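Local structure of possible acyl-[acyl-carrier protein] desaturase DESA2 (acyl-[acp] desaturase) (stearoyl-acp desaturase) (Mycobacterium tuberculosis, 1ZA0) at residues 15-19 against 94-98; 31-35 against 109-113; 157-161 against 253-258. The protein may act as an iron-dependent acyl-[acyl-carrier-protein] desaturase, introducing double bonds into acyl chains during mycobacterial fatty acid biosynthesis. All coordinates share one frame; numbering follows the deposited sequence.

Interaction 1 of 3, residues 15-19 against 94-98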
loop_
_atom_site.group_PDB
_atom_site.type_symbol
_atom_site.label_atom_id
_atom_site.label_comp_id
_atom_site.label_asym_id
_atom_site.label_seq_id
_atom_site.Cartn_x
_atom_site.Cartn_y
_atom_site.Cartn_z
ATOM N N GLU A 15 1.260 -22.239 -10.378
ATOM C CA GLU A 15 2.593 -21.961 -10.867
ATOM C C GLU A 15 2.644 -21.388 -12.262
ATOM O O GLU A 15 3.426 -20.485 -12.496
ATOM C CB GLU A 15 3.544 -23.193 -10.716
ATOM C CG GLU A 15 5.025 -22.826 -10.786
ATOM C CD GLU A 15 5.699 -22.232 -9.499
ATOM O OE1 GLU A 15 5.034 -21.899 -8.456
ATOM O OE2 GLU A 15 6.948 -22.076 -9.559
ATOM N N PRO A 16 1.816 -21.866 -13.187
ATOM C CA PRO A 16 1.809 -21.296 -14.528
ATOM C C PRO A 16 1.315 -19.815 -14.504
ATOM O O PRO A 16 1.769 -19.021 -15.328
ATOM C CB PRO A 16 0.785 -22.177 -15.283
ATOM C CG PRO A 16 0.612 -23.377 -14.431
ATOM C CD PRO A 16 0.768 -22.889 -13.036
ATOM N N VAL A 17 0.429 -19.507 -13.568
ATOM C CA VAL A 17 -0.111 -18.146 -13.430
ATOM C C VAL A 17 0.938 -17.183 -12.788
ATOM O O VAL A 17 1.147 -16.049 -13.252
ATOM C CB VAL A 17 -1.412 -18.137 -12.637
ATOM C CG1 VAL A 17 -2.016 -16.661 -12.555
ATOM C CG2 VAL A 17 -2.446 -19.041 -13.289
ATOM N N VAL A 18 1.660 -17.689 -11.792
ATOM C CA VAL A 18 2.748 -16.944 -11.162
ATOM C C VAL A 18 3.779 -16.657 -12.192
ATOM O O VAL A 18 4.263 -15.514 -12.317
ATOM C CB VAL A 18 3.267 -17.734 -9.921
ATOM C CG1 VAL A 18 4.454 -17.095 -9.269
ATOM C CG2 VAL A 18 2.180 -17.842 -8.910
ATOM N N GLU A 19 4.095 -17.673 -13.036
ATOM C CA GLU A 19 5.130 -17.484 -14.047
ATOM C C GLU A 19 4.752 -16.447 -15.048
ATOM O O GLU A 19 5.574 -15.622 -15.469
ATOM C CB GLU A 19 5.412 -18.858 -14.769
ATOM C CG GLU A 19 6.365 -18.758 -15.960
ATOM C CD GLU A 19 6.760 -20.118 -16.599
ATOM O OE1 GLU A 19 6.156 -21.171 -16.297
ATOM O OE2 GLU A 19 7.641 -20.102 -17.453
ATOM N N ASP A 94 11.412 -21.794 -7.378
ATOM C CA ASP A 94 9.987 -21.473 -7.318
ATOM C C ASP A 94 9.748 -20.083 -7.990
ATOM O O ASP A 94 10.411 -19.084 -7.645
ATOM C CB ASP A 94 9.520 -21.431 -5.854
ATOM C CG ASP A 94 8.130 -22.051 -5.646
ATOM O OD1 ASP A 94 7.843 -23.067 -6.299
ATOM O OD2 ASP A 94 7.273 -21.625 -4.828
ATOM N N TRP A 95 8.859 -20.039 -8.980
ATOM C CA TRP A 95 8.403 -18.765 -9.531
ATOM C C TRP A 95 7.787 -17.906 -8.403
ATOM O O TRP A 95 8.013 -16.699 -8.359
ATOM C CB TRP A 95 7.414 -18.976 -10.684
ATOM C CG TRP A 95 8.086 -19.321 -11.983
ATOM C CD1 TRP A 95 8.187 -20.581 -12.560
ATOM C CD2 TRP A 95 8.770 -18.429 -12.865
ATOM N NE1 TRP A 95 8.888 -20.498 -13.738
ATOM C CE2 TRP A 95 9.254 -19.199 -13.956
ATOM C CE3 TRP A 95 9.003 -17.043 -12.865
ATOM C CZ2 TRP A 95 9.950 -18.641 -15.016
ATOM C CZ3 TRP A 95 9.716 -16.486 -13.911
ATOM C CH2 TRP A 95 10.173 -17.288 -14.988
ATOM N N TRP A 96 7.040 -18.535 -7.499
ATOM C CA TRP A 96 6.427 -17.849 -6.390
ATOM C C TRP A 96 7.444 -17.218 -5.483
ATOM O O TRP A 96 7.194 -16.132 -4.952
ATOM C CB TRP A 96 5.513 -18.779 -5.597
ATOM C CG TRP A 96 4.973 -18.269 -4.287
ATOM C CD1 TRP A 96 5.396 -18.646 -3.017
ATOM C CD2 TRP A 96 3.896 -17.331 -4.076
ATOM N NE1 TRP A 96 4.676 -17.975 -2.055
ATOM C CE2 TRP A 96 3.745 -17.169 -2.669
ATOM C CE3 TRP A 96 3.101 -16.560 -4.915
ATOM C CZ2 TRP A 96 2.789 -16.293 -2.103
ATOM C CZ3 TRP A 96 2.123 -15.725 -4.353
ATOM C CH2 TRP A 96 1.980 -15.593 -2.964
ATOM N N GLY A 97 8.577 -17.889 -5.277
ATOM C CA GLY A 97 9.596 -17.340 -4.398
ATOM C C GLY A 97 10.241 -16.142 -5.055
ATOM O O GLY A 97 10.663 -15.186 -4.398
ATOM N N ARG A 98 10.347 -16.242 -6.360
ATOM C CA ARG A 98 10.863 -15.189 -7.194
ATOM C C ARG A 98 9.889 -13.974 -7.041
ATOM O O ARG A 98 10.339 -12.884 -6.806
ATOM C CB ARG A 98 10.998 -15.640 -8.653
ATOM C CG ARG A 98 12.363 -16.169 -9.052
ATOM C CD ARG A 98 12.499 -16.439 -10.562
#
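Glu15 and Trp95 are brought together by different first torsions: CG of Glu15 lies anti to the backbone N (chi1 -161°) and the chain then bends at chi2, whereas CG of Trp95 stands anti to its own carbonyl carbon. The contact joins the N-terminal helix 9-27 to the first turn of helix 95-121, at the surface of the helical desaturase fold of the ferritin clan. The bent glutamate delivers OE2 to the start of the second helix, where the backbone N of Trp95 donates a hydrogen bond of 2.9 Å to Glu15 OE2. The N-H arrives on the syn side of the carboxylate but tilted 29° out of its plane, and the N-H...O angle of 147° makes the bond somewhat bent. A carboxylate beside the first turn of a helix probably also gains from the helix dipole; against this, Asp94 OD1 lies 3.5 Å from Glu15 OE2, a close pair of like charges.

Val18 makes the apolar part of the contact. Its CG1 presses on the backbone, 3.4 Å from Trp96 N, and meets Trp95 CB at 3.8 Å, while Leu199 of helix 176-206 touches both Val18 and Trp96. One turn on from Glu15, the extended chain of Glu19 runs over one face of the Trp95 indole, with its carboxylate stacked nearly parallel to the ring. Its CB makes a CH-pi contact, 3.7 Å from the centroid of the Trp95 five-membered ring and almost exactly on the ring normal, and its CG lies 3.5 Å from Trp95 CE2.

Interaction 2 of 3, residues 31-35 against 109-113. With EDO (1,2-ethanediol), chain C.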
loop_
_atom_site.group_PDB
_atom_site.type_symbol
_atom_site.label_atom_id
_atom_site.label_comp_id
_atom_site.label_asym_id
_atom_site.label_seq_id
_atom_site.Cartn_x
_atom_site.Cartn_y
_atom_site.Cartn_z
ATOM N N ILE A 31 12.089 0.768 -13.597
ATOM C CA ILE A 31 12.722 0.718 -12.276
ATOM C C ILE A 31 13.036 2.107 -11.836
ATOM O O ILE A 31 13.480 2.873 -12.604
ATOM C CB ILE A 31 14.014 -0.190 -12.327
ATOM C CG1 ILE A 31 13.640 -1.643 -12.625
ATOM C CG2 ILE A 31 14.864 -0.160 -11.042
ATOM C CD1 ILE A 31 12.455 -2.172 -11.878
ATOM N N TRP A 32 12.720 2.421 -10.594
ATOM C CA TRP A 32 13.116 3.694 -9.964
ATOM C C TRP A 32 13.878 3.416 -8.659
ATOM O O TRP A 32 13.829 2.321 -8.133
ATOM C CB TRP A 32 11.886 4.572 -9.720
ATOM C CG TRP A 32 10.870 4.028 -8.772
ATOM C CD1 TRP A 32 9.914 3.085 -9.027
ATOM C CD2 TRP A 32 10.621 4.481 -7.430
ATOM N NE1 TRP A 32 9.106 2.895 -7.920
ATOM C CE2 TRP A 32 9.518 3.741 -6.924
ATOM C CE3 TRP A 32 11.228 5.435 -6.597
ATOM C CZ2 TRP A 32 9.030 3.908 -5.652
ATOM C CZ3 TRP A 32 10.737 5.605 -5.344
ATOM C CH2 TRP A 32 9.655 4.827 -4.862
ATOM N N PHE A 33 14.624 4.430 -8.186
ATOM C CA PHE A 33 15.428 4.348 -6.964
ATOM C C PHE A 33 14.933 5.403 -5.993
ATOM O O PHE A 33 14.623 6.495 -6.401
ATOM C CB PHE A 33 16.908 4.546 -7.330
ATOM C CG PHE A 33 17.400 3.547 -8.309
ATOM C CD1 PHE A 33 17.779 2.275 -7.882
ATOM C CD2 PHE A 33 17.475 3.850 -9.686
ATOM C CE1 PHE A 33 18.214 1.324 -8.818
ATOM C CE2 PHE A 33 17.885 2.874 -10.616
ATOM C CZ PHE A 33 18.259 1.635 -10.179
ATOM N N ALA A 34 14.761 5.000 -4.734
ATOM C CA ALA A 34 14.341 5.841 -3.664
ATOM C C ALA A 34 15.217 7.118 -3.623
ATOM O O ALA A 34 14.679 8.234 -3.483
ATOM C CB ALA A 34 14.435 5.031 -2.319
ATOM N N HIS A 35 16.533 6.951 -3.745
ATOM C CA HIS A 35 17.469 8.069 -3.585
ATOM C C HIS A 35 17.280 9.161 -4.644
ATOM O O HIS A 35 17.658 10.293 -4.438
ATOM C CB HIS A 35 18.933 7.607 -3.508
ATOM C CG HIS A 35 19.466 7.064 -4.789
ATOM N ND1 HIS A 35 19.682 5.720 -4.986
ATOM C CD2 HIS A 35 19.790 7.674 -5.950
ATOM C CE1 HIS A 35 20.132 5.536 -6.214
ATOM N NE2 HIS A 35 20.171 6.697 -6.829
ATOM N N LEU A 109 11.564 -0.682 -0.823
ATOM C CA LEU A 109 11.932 0.487 -1.586
ATOM C C LEU A 109 11.038 1.700 -1.278
ATOM O O LEU A 109 11.556 2.801 -1.068
ATOM C CB LEU A 109 11.973 0.181 -3.083
ATOM C CG LEU A 109 12.515 1.395 -3.900
ATOM C CD1 LEU A 109 14.054 1.386 -3.956
ATOM C CD2 LEU A 109 11.943 1.393 -5.265
ATOM N N HIS A 110 9.738 1.467 -1.166
ATOM C CA HIS A 110 8.764 2.464 -0.833
ATOM C C HIS A 110 9.054 3.033 0.546
ATOM O O HIS A 110 9.078 4.260 0.703
ATOM C CB HIS A 110 7.297 1.845 -0.808
ATOM C CG HIS A 110 6.872 1.288 -2.131
ATOM N ND1 HIS A 110 5.788 0.428 -2.280
ATOM C CD2 HIS A 110 7.350 1.528 -3.385
ATOM C CE1 HIS A 110 5.651 0.158 -3.572
ATOM N NE2 HIS A 110 6.582 0.814 -4.261
ATOM N N ALA A 111 9.293 2.141 1.523
ATOM C CA ALA A 111 9.602 2.547 2.901
ATOM C C ALA A 111 10.917 3.406 2.932
ATOM O O ALA A 111 10.976 4.437 3.604
ATOM C CB ALA A 111 9.719 1.316 3.809
ATOM N N ILE A 112 11.932 3.039 2.162
ATOM C CA ILE A 112 13.176 3.799 2.191
ATOM C C ILE A 112 12.935 5.193 1.633
ATOM O O ILE A 112 13.414 6.193 2.200
ATOM C CB ILE A 112 14.271 3.116 1.353
ATOM C CG1 ILE A 112 14.685 1.748 1.974
ATOM C CG2 ILE A 112 15.472 4.007 1.249
ATOM C CD1 ILE A 112 15.379 0.821 0.845
ATOM N N ALA A 113 12.253 5.257 0.478
ATOM C CA ALA A 113 12.001 6.538 -0.191
ATOM C C ALA A 113 11.220 7.476 0.780
ATOM O O ALA A 113 11.599 8.619 0.987
ATOM C CB ALA A 113 11.190 6.363 -1.428
HETATM C C1 EDO C . 10.568 -0.252 -8.080
HETATM O O1 EDO C . 11.640 0.204 -8.852
HETATM C C2 EDO C . 9.526 -0.901 -8.968
HETATM O O2 EDO C . 9.016 -0.021 -9.950
#
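A molecule of 1,2-ethanediol, probably from the crystallisation liquor, sits where Trp32 meets Leu109 and grips the tryptophan backbone twice. Trp32 N donates to EDO O1 at 3.0 Å, nearly straight at 163°, and the same hydroxyl donates back to Trp32 O, while Asp188 holds the diol from outside the two segments.

Between the two segments there is no direct hydrogen bond; they meet largely through apolar groups. Trp32 has CG between its backbone N and carbonyl carbon (chi1 63°), which swings the indole against helix 95-121. There CD2 of Leu109 lies over the centre of one face, a CH-pi contact 3.8 Å from the centroid of the Trp32 six-membered ring. The rim of the indole is met near its plane by His110 CD2, 3.7 Å from Trp32 CZ2, and by the methyl of Ala113. Farther along the loop Ala34 points its CB at the helix, 3.6 Å from Ala113 CB; Leu109 CD1 and Ile112 CG2 also touch this methyl, and the small residues let the backbones close to 4.2 Å between the CA atoms of Ala34 and Ala113.

His110, a predicted iron ligand, does not bind the manganese; ND1, its ring nitrogen nearer that metal, is bonded to Lys76, and NE2 to Asp188 OD2, which Trp32 NE1 also reaches. Bonds at both nitrogens fix the ring's rotation, consistent with Asp188 acting as a second-shell carboxylate, shared with Trp32, once a metal is bound.

Interaction 3 of 3, residues 157-161 against 253-258. With MN (manganese (II) ion), chain B.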
loop_
_atom_site.group_PDB
_atom_site.type_symbol
_atom_site.label_atom_id
_atom_site.label_comp_id
_atom_site.label_asym_id
_atom_site.label_seq_id
_atom_site.Cartn_x
_atom_site.Cartn_y
_atom_site.Cartn_z
ATOM N N PHE A 157 -7.070 -7.287 -1.942
ATOM C CA PHE A 157 -7.805 -6.162 -1.435
ATOM C C PHE A 157 -6.865 -5.105 -0.821
ATOM O O PHE A 157 -7.110 -3.925 -0.912
ATOM C CB PHE A 157 -8.770 -6.613 -0.364
ATOM C CG PHE A 157 -10.058 -7.103 -0.878
ATOM C CD1 PHE A 157 -10.981 -6.224 -1.397
ATOM C CD2 PHE A 157 -10.395 -8.478 -0.784
ATOM C CE1 PHE A 157 -12.202 -6.663 -1.865
ATOM C CE2 PHE A 157 -11.660 -8.939 -1.259
ATOM C CZ PHE A 157 -12.542 -8.031 -1.810
ATOM N N TYR A 158 -5.874 -5.588 -0.083
ATOM C CA TYR A 158 -4.974 -4.747 0.664
ATOM C C TYR A 158 -4.097 -3.918 -0.308
ATOM O O TYR A 158 -3.951 -2.714 -0.121
ATOM C CB TYR A 158 -4.104 -5.607 1.617
ATOM C CG TYR A 158 -3.087 -4.797 2.421
ATOM C CD1 TYR A 158 -3.486 -4.134 3.572
ATOM C CD2 TYR A 158 -1.768 -4.674 2.014
ATOM C CE1 TYR A 158 -2.589 -3.378 4.333
ATOM C CE2 TYR A 158 -0.850 -3.911 2.778
ATOM C CZ TYR A 158 -1.286 -3.252 3.924
ATOM O OH TYR A 158 -0.433 -2.493 4.721
ATOM N N GLU A 159 -3.601 -4.537 -1.372
ATOM C CA GLU A 159 -2.948 -3.809 -2.427
ATOM C C GLU A 159 -3.857 -2.839 -3.150
ATOM O O GLU A 159 -3.422 -1.764 -3.522
ATOM C CB GLU A 159 -2.240 -4.731 -3.417
ATOM C CG GLU A 159 -1.123 -5.515 -2.770
ATOM C CD GLU A 159 0.092 -4.583 -2.536
ATOM O OE1 GLU A 159 -0.038 -3.337 -2.816
ATOM O OE2 GLU A 159 1.155 -5.052 -2.160
ATOM N N ARG A 160 -5.131 -3.170 -3.308
ATOM C CA ARG A 160 -6.024 -2.218 -3.934
ATOM C C ARG A 160 -6.234 -0.997 -3.007
ATOM O O ARG A 160 -6.268 0.094 -3.475
ATOM C CB ARG A 160 -7.378 -2.855 -4.250
ATOM C CG ARG A 160 -8.316 -1.904 -5.057
ATOM C CD ARG A 160 -9.557 -2.606 -5.600
ATOM N NE ARG A 160 -10.258 -1.828 -6.609
ATOM C CZ ARG A 160 -10.239 -2.001 -7.919
ATOM N NH1 ARG A 160 -9.516 -2.942 -8.491
ATOM N NH2 ARG A 160 -10.961 -1.177 -8.666
ATOM N N CYS A 161 -6.380 -1.235 -1.708
ATOM C CA CYS A 161 -6.395 -0.149 -0.724
ATOM C C CYS A 161 -5.154 0.750 -0.871
ATOM O O CYS A 161 -5.298 1.970 -0.918
ATOM C CB CYS A 161 -6.456 -0.659 0.714
ATOM S SG CYS A 161 -7.954 -1.566 1.089
ATOM N N LEU A 253 -14.102 0.704 -3.014
ATOM C CA LEU A 253 -13.068 -0.144 -3.682
ATOM C C LEU A 253 -13.405 -1.629 -3.467
ATOM O O LEU A 253 -13.111 -2.435 -4.317
ATOM C CB LEU A 253 -11.621 0.153 -3.251
ATOM C CG LEU A 253 -11.160 -0.184 -1.850
ATOM C CD1 LEU A 253 -10.684 -1.638 -1.744
ATOM C CD2 LEU A 253 -10.043 0.778 -1.388
ATOM N N ILE A 254 -14.003 -1.970 -2.331
ATOM C CA ILE A 254 -14.415 -3.333 -2.102
ATOM C C ILE A 254 -15.470 -3.782 -3.154
ATOM O O ILE A 254 -15.382 -4.858 -3.690
ATOM C CB ILE A 254 -14.984 -3.551 -0.725
ATOM C CG1 ILE A 254 -13.911 -3.472 0.345
ATOM C CG2 ILE A 254 -15.625 -4.991 -0.626
ATOM C CD1 ILE A 254 -14.505 -3.178 1.773
ATOM N N SER A 255 -16.492 -2.964 -3.364
ATOM C CA SER A 255 -17.454 -3.156 -4.453
ATOM C C SER A 255 -16.803 -3.263 -5.830
ATOM O O SER A 255 -17.100 -4.174 -6.571
ATOM C CB SER A 255 -18.448 -1.991 -4.459
ATOM O OG SER A 255 -19.443 -2.160 -5.439
ATOM N N ASP A 256 -15.912 -2.349 -6.169
ATOM C CA ASP A 256 -15.191 -2.415 -7.427
ATOM C C ASP A 256 -14.335 -3.683 -7.592
ATOM O O ASP A 256 -14.214 -4.185 -8.690
ATOM C CB ASP A 256 -14.278 -1.213 -7.634
ATOM C CG ASP A 256 -14.990 0.145 -7.563
ATOM O OD1 ASP A 256 -16.222 0.234 -7.781
ATOM O OD2 ASP A 256 -14.319 1.185 -7.300
ATOM N N ARG A 257 -13.712 -4.162 -6.538
ATOM C CA ARG A 257 -12.845 -5.312 -6.654
ATOM C C ARG A 257 -13.705 -6.572 -6.900
ATOM O O ARG A 257 -13.364 -7.424 -7.711
ATOM C CB ARG A 257 -12.001 -5.435 -5.394
ATOM C CG ARG A 257 -11.062 -6.583 -5.337
ATOM C CD ARG A 257 -10.031 -6.508 -6.372
ATOM N NE ARG A 257 -10.411 -7.281 -7.550
ATOM C CZ ARG A 257 -9.754 -7.250 -8.668
ATOM N NH1 ARG A 257 -8.667 -6.477 -8.794
ATOM N NH2 ARG A 257 -10.138 -8.025 -9.670
ATOM N N ILE A 258 -14.806 -6.665 -6.205
ATOM C CA ILE A 258 -15.744 -7.815 -6.376
ATOM C C ILE A 258 -16.262 -7.820 -7.803
ATOM O O ILE A 258 -16.254 -8.854 -8.462
ATOM C CB ILE A 258 -16.888 -7.684 -5.353
ATOM C CG1 ILE A 258 -16.365 -8.025 -3.978
ATOM C CG2 ILE A 258 -18.099 -8.613 -5.723
ATOM C CD1 ILE A 258 -17.243 -7.623 -2.864
HETATM MN MN MN B . 2.175 -2.932 -2.476
HETATM O O HOH W 1 -11.745 1.054 -6.580
HETATM O O HOH W 2 1.327 -2.524 -0.522
#
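CH-pi and apolar contacts, of Phe157 with Arg257 and of Cys161 with Leu253, form the body of this buried crossing of helices 148-172 and 247-260, whose local axes approach to 10.4 Å at 127°. The Phe157 ring takes the aliphatic part of Arg257 in an off-centre CH-pi contact, Arg257 CG lying 3.7 Å from Phe157 CE1, and Ile254 and Ile258 add their branches. Leu253 sets CD1 3.9 Å from Cys161 SG.

Among the polar groups, the extended Arg160 reaches out to the second helix, one face of its guanidinium over Asp256 C and Arg257 N. Its link to Asp256 is through one water, which accepts from Arg160 NH2 at 3.2 Å and donates to Asp256 OD2 at 2.7 Å. Arg160 NH1 and Arg257 NH1 are 3.6 Å apart with guanidinium planes nearly perpendicular; both make salt bridges to Glu193 OE2.

Metal coordination occupies another side of helix 148-172: Glu159 chelates manganese through OE1 at 2.3 Å and OE2 at 2.4 Å. Glu107, Glu189 and His192 complete the protein ligands. With Glu193 next to His192 in sequence, the shared carboxylate ties both arginines to a metal-bearing helix and probably offsets part of their charge.

Interactions 1 and 2 share helix 95-121, which meets the N-terminal helix 9-27 at its start and the loop of residues 31-35 farther along; their centres are 24 Å apart and their segments alternate in the chain. Interaction 3 follows both in sequence and joins helix 148-172, the next after helix 95-121, to the C-terminal helix 247-260. It lies across the chain's centre from interaction 2, 25 Å between centres, with nearest atoms about 7 Å apart. None of the three touches another. Together they attach peripheral N- and C-terminal elements to helices of the metal-binding bundle; interaction 3 holds the manganese ligand Glu159 and interaction 2 the predicted ligand His110, whereas interaction 1 lies at the surface.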